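Local structure of probable AP endonuclease (African swine fever virus, 6KI3) at residues 48-53 / 84-89; 57-62 / 99-104. The protein probably cleaves DNA on the 5' side of abasic sites during repair, and also has 3'-5' proofreading exonuclease, 3'-phosphatase and 3'-repair diesterase activities. All blocks are in the same frame, centred on the assembly; numbering follows the deposited sequence.

Contact 1: residues 48-53 / 84-89; sequences QVFIAG and GTYLDV. With nucleotides of chain D; nucleotides of chain B; nucleotides of chain C.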
loop_
_atom_site.group_PDB
_atom_site.type_symbol
_atom_site.label_atom_id
_atom_site.label_comp_id
_atom_site.label_asym_id
_atom_site.label_seq_id
_atom_site.Cartn_x
_atom_site.Cartn_y
_atom_site.Cartn_z
ATOM N N GLN A 48 6.680 3.025 3.096
ATOM C CA GLN A 48 5.850 3.815 2.210
ATOM C C GLN A 48 5.930 5.322 2.534
ATOM O O GLN A 48 5.872 5.705 3.656
ATOM C CB GLN A 48 4.418 3.322 2.210
ATOM C CG GLN A 48 3.506 4.084 1.282
ATOM C CD GLN A 48 2.103 3.515 1.228
ATOM O OE1 GLN A 48 1.845 2.579 0.531
ATOM N NE2 GLN A 48 1.221 4.091 1.965
ATOM N N VAL A 49 6.061 6.158 1.529
ATOM C CA VAL A 49 6.182 7.596 1.724
ATOM C C VAL A 49 5.378 8.325 0.656
ATOM O O VAL A 49 5.044 7.772 -0.393
ATOM C CB VAL A 49 7.653 8.072 1.681
ATOM C CG1 VAL A 49 8.423 7.567 2.892
ATOM C CG2 VAL A 49 8.320 7.617 0.390
ATOM N N PHE A 50 5.066 9.586 0.947
ATOM C CA PHE A 50 4.555 10.525 -0.043
ATOM C C PHE A 50 5.721 11.364 -0.548
ATOM O O PHE A 50 6.358 12.077 0.234
ATOM C CB PHE A 50 3.480 11.441 0.545
ATOM C CG PHE A 50 2.165 10.765 0.806
ATOM C CD1 PHE A 50 1.351 10.368 -0.242
ATOM C CD2 PHE A 50 1.724 10.560 2.103
ATOM C CE1 PHE A 50 0.135 9.755 -0.002
ATOM C CE2 PHE A 50 0.510 9.951 2.350
ATOM C CZ PHE A 50 -0.287 9.548 1.297
ATOM N N ILE A 51 6.010 11.276 -1.850
ATOM C CA ILE A 51 6.956 12.211 -2.455
ATOM C C ILE A 51 6.254 13.446 -2.999
ATOM O O ILE A 51 6.931 14.410 -3.392
ATOM C CB ILE A 51 7.779 11.549 -3.578
ATOM C CG1 ILE A 51 6.879 11.179 -4.759
ATOM C CG2 ILE A 51 8.514 10.328 -3.049
ATOM C CD1 ILE A 51 7.618 10.508 -5.898
ATOM N N ALA A 52 4.923 13.452 -3.026
ATOM C CA ALA A 52 4.154 14.595 -3.489
ATOM C C ALA A 52 2.817 14.609 -2.765
ATOM O O ALA A 52 2.334 13.578 -2.291
ATOM C CB ALA A 52 3.946 14.558 -5.008
ATOM N N GLY A 53 2.225 15.796 -2.678
ATOM C CA GLY A 53 0.912 15.952 -2.076
ATOM C C GLY A 53 0.869 15.761 -0.572
ATOM O O GLY A 53 1.626 16.403 0.159
ATOM N N GLY A 84 0.724 7.743 -4.267
ATOM C CA GLY A 84 0.358 8.896 -5.059
ATOM C C GLY A 84 -0.535 9.853 -4.296
ATOM O O GLY A 84 -1.127 9.521 -3.267
ATOM N N THR A 85 -0.622 11.075 -4.812
ATOM C CA THR A 85 -1.515 12.056 -4.219
ATOM C C THR A 85 -2.967 11.642 -4.434
ATOM O O THR A 85 -3.285 10.793 -5.272
ATOM C CB THR A 85 -1.280 13.441 -4.821
ATOM O OG1 THR A 85 -1.838 13.488 -6.140
ATOM C CG2 THR A 85 0.206 13.742 -4.898
ATOM N N TYR A 86 -3.857 12.259 -3.659
ATOM C CA TYR A 86 -5.279 11.992 -3.818
ATOM C C TYR A 86 -5.846 12.601 -5.094
ATOM O O TYR A 86 -6.981 12.280 -5.460
ATOM C CB TYR A 86 -6.045 12.507 -2.598
ATOM C CG TYR A 86 -5.596 11.873 -1.301
ATOM C CD1 TYR A 86 -5.139 10.562 -1.272
ATOM C CD2 TYR A 86 -5.615 12.586 -0.109
ATOM C CE1 TYR A 86 -4.723 9.976 -0.094
ATOM C CE2 TYR A 86 -5.201 12.007 1.076
ATOM C CZ TYR A 86 -4.755 10.701 1.076
ATOM O OH TYR A 86 -4.338 10.112 2.248
ATOM N N LEU A 87 -5.086 13.455 -5.775
ATOM C CA LEU A 87 -5.512 14.063 -7.027
ATOM C C LEU A 87 -5.072 13.268 -8.249
ATOM O O LEU A 87 -5.334 13.697 -9.376
ATOM C CB LEU A 87 -4.969 15.494 -7.139
ATOM C CG LEU A 87 -4.848 16.342 -5.870
ATOM C CD1 LEU A 87 -4.257 17.705 -6.201
ATOM C CD2 LEU A 87 -6.187 16.495 -5.180
ATOM N N ASP A 88 -4.406 12.127 -8.054
ATOM C CA ASP A 88 -3.889 11.324 -9.162
ATOM C C ASP A 88 -4.994 10.411 -9.695
ATOM O O ASP A 88 -4.970 9.186 -9.555
ATOM C CB ASP A 88 -2.670 10.527 -8.717
ATOM C CG ASP A 88 -1.473 11.408 -8.417
ATOM O OD1 ASP A 88 -1.416 12.538 -8.946
ATOM O OD2 ASP A 88 -0.587 10.967 -7.656
ATOM N N VAL A 89 -5.981 11.039 -10.326
ATOM C CA VAL A 89 -7.102 10.322 -10.927
ATOM C C VAL A 89 -6.962 10.411 -12.443
ATOM O O VAL A 89 -7.453 11.370 -13.054
ATOM C CB VAL A 89 -8.448 10.890 -10.451
ATOM C CG1 VAL A 89 -9.583 9.952 -10.824
ATOM C CG2 VAL A 89 -8.417 11.135 -8.947
ATOM P P DG D 10 -9.773 18.593 -8.286
ATOM O OP1 DG D 10 -10.783 18.328 -9.333
ATOM O OP2 DG D 10 -10.161 19.315 -7.053
ATOM O "O5'" DG D 10 -9.111 17.205 -7.853
ATOM C "C5'" DG D 10 -8.649 16.301 -8.846
ATOM C "C4'" DG D 10 -9.228 14.914 -8.628
ATOM O "O4'" DG D 10 -8.861 14.435 -7.311
ATOM C "C3'" DG D 10 -10.747 14.824 -8.694
ATOM O "O3'" DG D 10 -11.126 13.558 -9.210
ATOM C "C2'" DG D 10 -11.160 14.984 -7.233
ATOM C "C1'" DG D 10 -10.014 14.295 -6.499
ATOM N N9 DG D 10 -9.719 14.878 -5.192
ATOM C C8 DG D 10 -9.516 16.206 -4.905
ATOM N N7 DG D 10 -9.261 16.432 -3.646
ATOM C C5 DG D 10 -9.296 15.174 -3.060
ATOM C C6 DG D 10 -9.095 14.789 -1.713
ATOM O O6 DG D 10 -8.836 15.508 -0.739
ATOM N N1 DG D 10 -9.220 13.411 -1.547
ATOM C C2 DG D 10 -9.503 12.520 -2.555
ATOM N N2 DG D 10 -9.584 11.229 -2.201
ATOM N N3 DG D 10 -9.692 12.867 -3.821
ATOM C C4 DG D 10 -9.575 14.205 -3.999
ATOM P P DC B 9 -9.057 9.685 8.422
ATOM O OP1 DC B 9 -8.952 8.469 9.194
ATOM O OP2 DC B 9 -8.343 10.863 8.852
ATOM O "O5'" DC B 9 -8.628 9.321 6.952
ATOM C "C5'" DC B 9 -9.161 8.151 6.367
ATOM C "C4'" DC B 9 -8.762 8.029 4.921
ATOM O "O4'" DC B 9 -9.390 9.061 4.155
ATOM C "C3'" DC B 9 -7.280 8.177 4.631
ATOM O "O3'" DC B 9 -6.691 6.888 4.651
ATOM C "C2'" DC B 9 -7.269 8.702 3.210
ATOM C "C1'" DC B 9 -8.665 9.266 2.976
ATOM N N1 DC B 9 -8.660 10.691 2.712
ATOM C C2 DC B 9 -8.874 11.149 1.417
ATOM O O2 DC B 9 -9.086 10.329 0.524
ATOM N N3 DC B 9 -8.877 12.472 1.177
ATOM C C4 DC B 9 -8.647 13.327 2.170
ATOM N N4 DC B 9 -8.627 14.619 1.883
ATOM C C5 DC B 9 -8.420 12.889 3.501
ATOM C C6 DC B 9 -8.427 11.575 3.725
ATOM P P DC C 2 -3.292 10.219 5.537
ATOM O OP1 DC C 2 -3.701 10.562 6.917
ATOM O OP2 DC C 2 -4.316 9.996 4.492
ATOM O "O5'" DC C 2 -2.297 11.346 5.001
ATOM C "C5'" DC C 2 -1.240 11.811 5.826
ATOM C "C4'" DC C 2 -0.276 12.662 5.023
ATOM O "O4'" DC C 2 -0.950 13.866 4.571
ATOM C "C3'" DC C 2 0.958 13.134 5.779
ATOM O "O3'" DC C 2 2.052 13.220 4.876
ATOM C "C2'" DC C 2 0.529 14.508 6.290
ATOM C "C1'" DC C 2 -0.350 15.009 5.149
ATOM N N1 DC C 2 -1.437 15.928 5.592
ATOM C C2 DC C 2 -1.804 17.009 4.782
ATOM O O2 DC C 2 -1.214 17.188 3.710
ATOM N N3 DC C 2 -2.800 17.830 5.197
ATOM C C4 DC C 2 -3.413 17.602 6.359
ATOM N N4 DC C 2 -4.389 18.441 6.726
ATOM C C5 DC C 2 -3.055 16.505 7.197
ATOM C C6 DC C 2 -2.072 15.702 6.778
#
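Thr85 OG1 accepts the N-H of Leu87 (3.3 Å, 137°) in an ST turn, while the other branch of the same side chain, CG2, packs against Ala52, 3.4 Å from its carbonyl O. A TIM barrel gathers its site-forming loops at the C-terminal ends of its strands, and here the loops after strands 46-49 and 79-83 meet in that way. The second loop includes a type I turn from Thr85 to Asp88, and Thr85 N adds a weak bond to Asp88 OD2. Phe50 reaches across with its rim: CE1 comes 3.5 Å from Gly84 O, which lies in the plane of the ring. Phe50 also meets the ring of the zinc ligand His83, linking the contact to the metal site. Tyr86 crosses Phe50 at about a right angle and reaches the bound DNA. Its CG lies beside the backbone N (chi1 -59°), which carries the ring to where one face meets the base of DC9 of chain B, whose C2 stands 3.8 Å above the plane, offset toward the rim. The base of DG10 of chain D has its C2 3.5 Å from Tyr86 CB and its C8 3.4 Å from Leu87 CD2.

Contact 2: residues 57-62 / 99-104; sequences AVINIQ and THFIQQ. With nucleotides of chain C.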
loop_
_atom_site.group_PDB
_atom_site.type_symbol
_atom_site.label_atom_id
_atom_site.label_comp_id
_atom_site.label_asym_id
_atom_site.label_seq_id
_atom_site.Cartn_x
_atom_site.Cartn_y
_atom_site.Cartn_z
ATOM N N ALA A 57 -1.166 19.185 -5.879
ATOM C CA ALA A 57 -0.346 18.789 -7.022
ATOM C C ALA A 57 1.014 19.493 -6.977
ATOM O O ALA A 57 1.364 20.308 -7.831
ATOM C CB ALA A 57 -1.081 19.081 -8.324
ATOM N N VAL A 58 1.791 19.150 -5.953
ATOM C CA VAL A 58 3.126 19.705 -5.760
ATOM C C VAL A 58 4.061 18.589 -5.318
ATOM O O VAL A 58 3.715 17.789 -4.444
ATOM C CB VAL A 58 3.133 20.852 -4.728
ATOM C CG1 VAL A 58 2.652 22.145 -5.368
ATOM C CG2 VAL A 58 2.270 20.494 -3.528
ATOM N N ILE A 59 5.244 18.534 -5.930
ATOM C CA ILE A 59 6.277 17.606 -5.489
ATOM C C ILE A 59 6.852 18.095 -4.167
ATOM O O ILE A 59 7.196 19.275 -4.020
ATOM C CB ILE A 59 7.372 17.477 -6.558
ATOM C CG1 ILE A 59 6.772 17.024 -7.891
ATOM C CG2 ILE A 59 8.458 16.517 -6.098
ATOM C CD1 ILE A 59 6.087 15.676 -7.828
ATOM N N ASN A 60 6.954 17.190 -3.193
ATOM C CA ASN A 60 7.494 17.547 -1.886
ATOM C C ASN A 60 8.996 17.312 -1.794
ATOM O O ASN A 60 9.711 18.111 -1.179
ATOM C CB ASN A 60 6.790 16.754 -0.781
ATOM C CG ASN A 60 5.289 16.960 -0.775
ATOM O OD1 ASN A 60 4.524 16.012 -0.603
ATOM N ND2 ASN A 60 4.861 18.202 -0.965
ATOM N N ILE A 61 9.488 16.230 -2.398
ATOM C CA ILE A 61 10.880 15.837 -2.225
ATOM C C ILE A 61 11.793 16.804 -2.969
ATOM O O ILE A 61 11.487 17.256 -4.081
ATOM C CB ILE A 61 11.083 14.384 -2.690
ATOM C CG1 ILE A 61 12.491 13.894 -2.352
ATOM C CG2 ILE A 61 10.789 14.240 -4.178
ATOM C CD1 ILE A 61 12.657 12.397 -2.488
ATOM N N GLN A 62 12.921 17.133 -2.346
ATOM C CA GLN A 62 13.874 18.092 -2.888
ATOM C C GLN A 62 15.146 17.382 -3.352
ATOM O O GLN A 62 15.332 16.182 -3.141
ATOM C CB GLN A 62 14.190 19.176 -1.849
ATOM C CG GLN A 62 12.963 19.665 -1.081
ATOM C CD GLN A 62 12.945 21.169 -0.885
ATOM O OE1 GLN A 62 12.352 21.908 -1.684
ATOM N NE2 GLN A 62 13.596 21.633 0.181
ATOM N N THR A 99 -2.682 13.648 -15.274
ATOM C CA THR A 99 -1.831 12.574 -15.780
ATOM C C THR A 99 -0.385 13.035 -15.922
ATOM O O THR A 99 0.547 12.265 -15.658
ATOM C CB THR A 99 -2.380 12.059 -17.113
ATOM O OG1 THR A 99 -3.554 11.276 -16.870
ATOM C CG2 THR A 99 -1.350 11.202 -17.838
ATOM N N HIS A 100 -0.176 14.293 -16.317
ATOM C CA HIS A 100 1.184 14.807 -16.422
ATOM C C HIS A 100 1.875 14.822 -15.063
ATOM O O HIS A 100 3.080 14.561 -14.970
ATOM C CB HIS A 100 1.176 16.207 -17.032
ATOM C CG HIS A 100 2.525 16.850 -17.063
ATOM N ND1 HIS A 100 2.966 17.698 -16.071
ATOM C CD2 HIS A 100 3.538 16.758 -17.958
ATOM C CE1 HIS A 100 4.190 18.104 -16.354
ATOM N NE2 HIS A 100 4.560 17.550 -17.495
ATOM N N PHE A 101 1.128 15.121 -13.998
ATOM C CA PHE A 101 1.715 15.126 -12.661
ATOM C C PHE A 101 2.134 13.723 -12.237
ATOM O O PHE A 101 3.189 13.546 -11.616
ATOM C CB PHE A 101 0.729 15.720 -11.657
ATOM C CG PHE A 101 1.316 15.939 -10.293
ATOM C CD1 PHE A 101 2.070 17.068 -10.025
ATOM C CD2 PHE A 101 1.117 15.015 -9.280
ATOM C CE1 PHE A 101 2.615 17.274 -8.773
ATOM C CE2 PHE A 101 1.658 15.215 -8.025
ATOM C CZ PHE A 101 2.408 16.347 -7.771
ATOM N N ILE A 102 1.319 12.715 -12.561
ATOM C CA ILE A 102 1.701 11.331 -12.296
ATOM C C ILE A 102 2.972 10.975 -13.054
ATOM O O ILE A 102 3.802 10.199 -12.565
ATOM C CB ILE A 102 0.541 10.383 -12.661
ATOM C CG1 ILE A 102 -0.701 10.720 -11.835
ATOM C CG2 ILE A 102 0.940 8.926 -12.454
ATOM C CD1 ILE A 102 -1.907 9.889 -12.194
ATOM N N GLN A 103 3.156 11.546 -14.247
ATOM C CA GLN A 103 4.358 11.268 -15.022
ATOM C C GLN A 103 5.609 11.780 -14.322
ATOM O O GLN A 103 6.671 11.152 -14.418
ATOM C CB GLN A 103 4.237 11.882 -16.416
ATOM C CG GLN A 103 5.180 11.271 -17.434
ATOM C CD GLN A 103 4.911 9.795 -17.656
ATOM O OE1 GLN A 103 3.765 9.347 -17.616
ATOM N NE2 GLN A 103 5.971 9.028 -17.889
ATOM N N GLN A 104 5.478 12.887 -13.607
ATOM C CA GLN A 104 6.569 13.439 -12.834
ATOM C C GLN A 104 6.959 12.541 -11.678
ATOM O O GLN A 104 8.097 12.297 -11.469
ATOM C CB GLN A 104 6.224 14.820 -12.307
ATOM C CG GLN A 104 5.671 15.755 -13.342
ATOM C CD GLN A 104 5.332 17.113 -12.806
ATOM O OE1 GLN A 104 4.284 17.658 -13.114
ATOM N NE2 GLN A 104 6.222 17.681 -12.010
ATOM P P DA C 4 6.912 18.931 3.080
ATOM O OP1 DA C 4 7.951 18.274 2.258
ATOM O OP2 DA C 4 7.095 19.033 4.546
ATOM O "O5'" DA C 4 6.680 20.401 2.508
ATOM C "C5'" DA C 4 6.159 20.561 1.198
ATOM C "C4'" DA C 4 5.587 21.952 1.003
ATOM O "O4'" DA C 4 4.407 22.119 1.830
ATOM C "C3'" DA C 4 6.532 23.093 1.360
ATOM O "O3'" DA C 4 6.417 24.116 0.387
ATOM C "C2'" DA C 4 6.041 23.550 2.737
ATOM C "C1'" DA C 4 4.549 23.243 2.671
ATOM N N9 DA C 4 3.963 22.909 3.968
ATOM C C8 DA C 4 4.456 22.029 4.891
ATOM N N7 DA C 4 3.714 21.919 5.967
ATOM C C5 DA C 4 2.657 22.782 5.733
ATOM C C6 DA C 4 1.521 23.122 6.497
ATOM N N6 DA C 4 1.262 22.604 7.702
ATOM N N1 DA C 4 0.660 24.019 5.971
ATOM C C2 DA C 4 0.923 24.536 4.764
ATOM N N3 DA C 4 1.954 24.293 3.955
ATOM C C4 DA C 4 2.792 23.399 4.504
ATOM P P DG C 3 3.540 13.520 5.404
ATOM O OP1 DG C 3 4.432 12.509 4.795
ATOM O OP2 DG C 3 3.514 13.683 6.875
ATOM O "O5'" DG C 3 3.877 14.932 4.745
ATOM C "C5'" DG C 3 3.604 15.138 3.368
ATOM C "C4'" DG C 3 3.753 16.599 3.000
ATOM O "O4'" DG C 3 2.549 17.326 3.366
ATOM C "C3'" DG C 3 4.912 17.325 3.682
ATOM O "O3'" DG C 3 5.521 18.198 2.750
ATOM C "C2'" DG C 3 4.215 18.097 4.803
ATOM C "C1'" DG C 3 2.895 18.449 4.144
ATOM N N9 DG C 3 1.815 18.701 5.092
ATOM C C8 DG C 3 1.580 18.039 6.273
ATOM N N7 DG C 3 0.534 18.478 6.915
ATOM C C5 DG C 3 0.041 19.495 6.106
ATOM C C6 DG C 3 -1.082 20.339 6.284
ATOM O O6 DG C 3 -1.889 20.354 7.223
ATOM N N1 DG C 3 -1.225 21.235 5.226
ATOM C C2 DG C 3 -0.389 21.307 4.137
ATOM N N2 DG C 3 -0.689 22.235 3.217
ATOM N N3 DG C 3 0.666 20.522 3.959
ATOM C C4 DG C 3 0.819 19.643 4.980
#
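The ring of Phe101 carries Ala57 over one face, while the carbonyl carbon of Val58 sits at its edge, in plane. Ala57 CA stands 3.7 Å above the ring, offset toward the rim, and Ala57 CB makes a CH-pi contact 4.2 Å from the centroid and only 16° off the normal. The main chain is drawn in as well: Phe101 CE1 comes within 3.3 Å of Ala57 C, so the ring packs on the Ala57-Val58 peptide group as well as on the methyl. The ring gets there because CG lies opposite the backbone N (chi1 -172°), which carries it out from helix 96-112 toward the loop. Ile59 runs past Phe101 in the opposite direction and sets Ile59 CD1 3.7 Å from Phe101 CZ, and further along the helix Gln104 NE2 approaches Ile59 CG1 at 4.2 Å. No hydrogen bond joins the two segments. Beyond this largely van der Waals interface the same loop approaches the DNA, with Asn60 CB 3.6 Å from OP1 of DA4 of chain C. An outer helix thus backs a DNA-facing beta-alpha loop of the TIM barrel.

Followed from the N terminus, the chain leaves strand 46-49 through residues 48-53, turns back through 57-62 and enters helix 63-76. Strand 79-83 then leads into 84-89, and helix 96-112 carries 99-104. The four segments alternate, so contacts 1 and 2 cross rather than nest, each closing a loop that spans helix 63-76 and strand 79-83. Contact 1 joins the loops that follow two successive strands, beside the zinc site; contact 2 ties the first of these loops to the helix that follows the second. Probable hydrogen bonds, Asn60 N with Ile51 O (2.8 Å) and Gly53 N with Val58 O (3.1 Å), hold the first loop together, while the two contacts join neighbouring beta-alpha units on the DNA-binding side of the barrel.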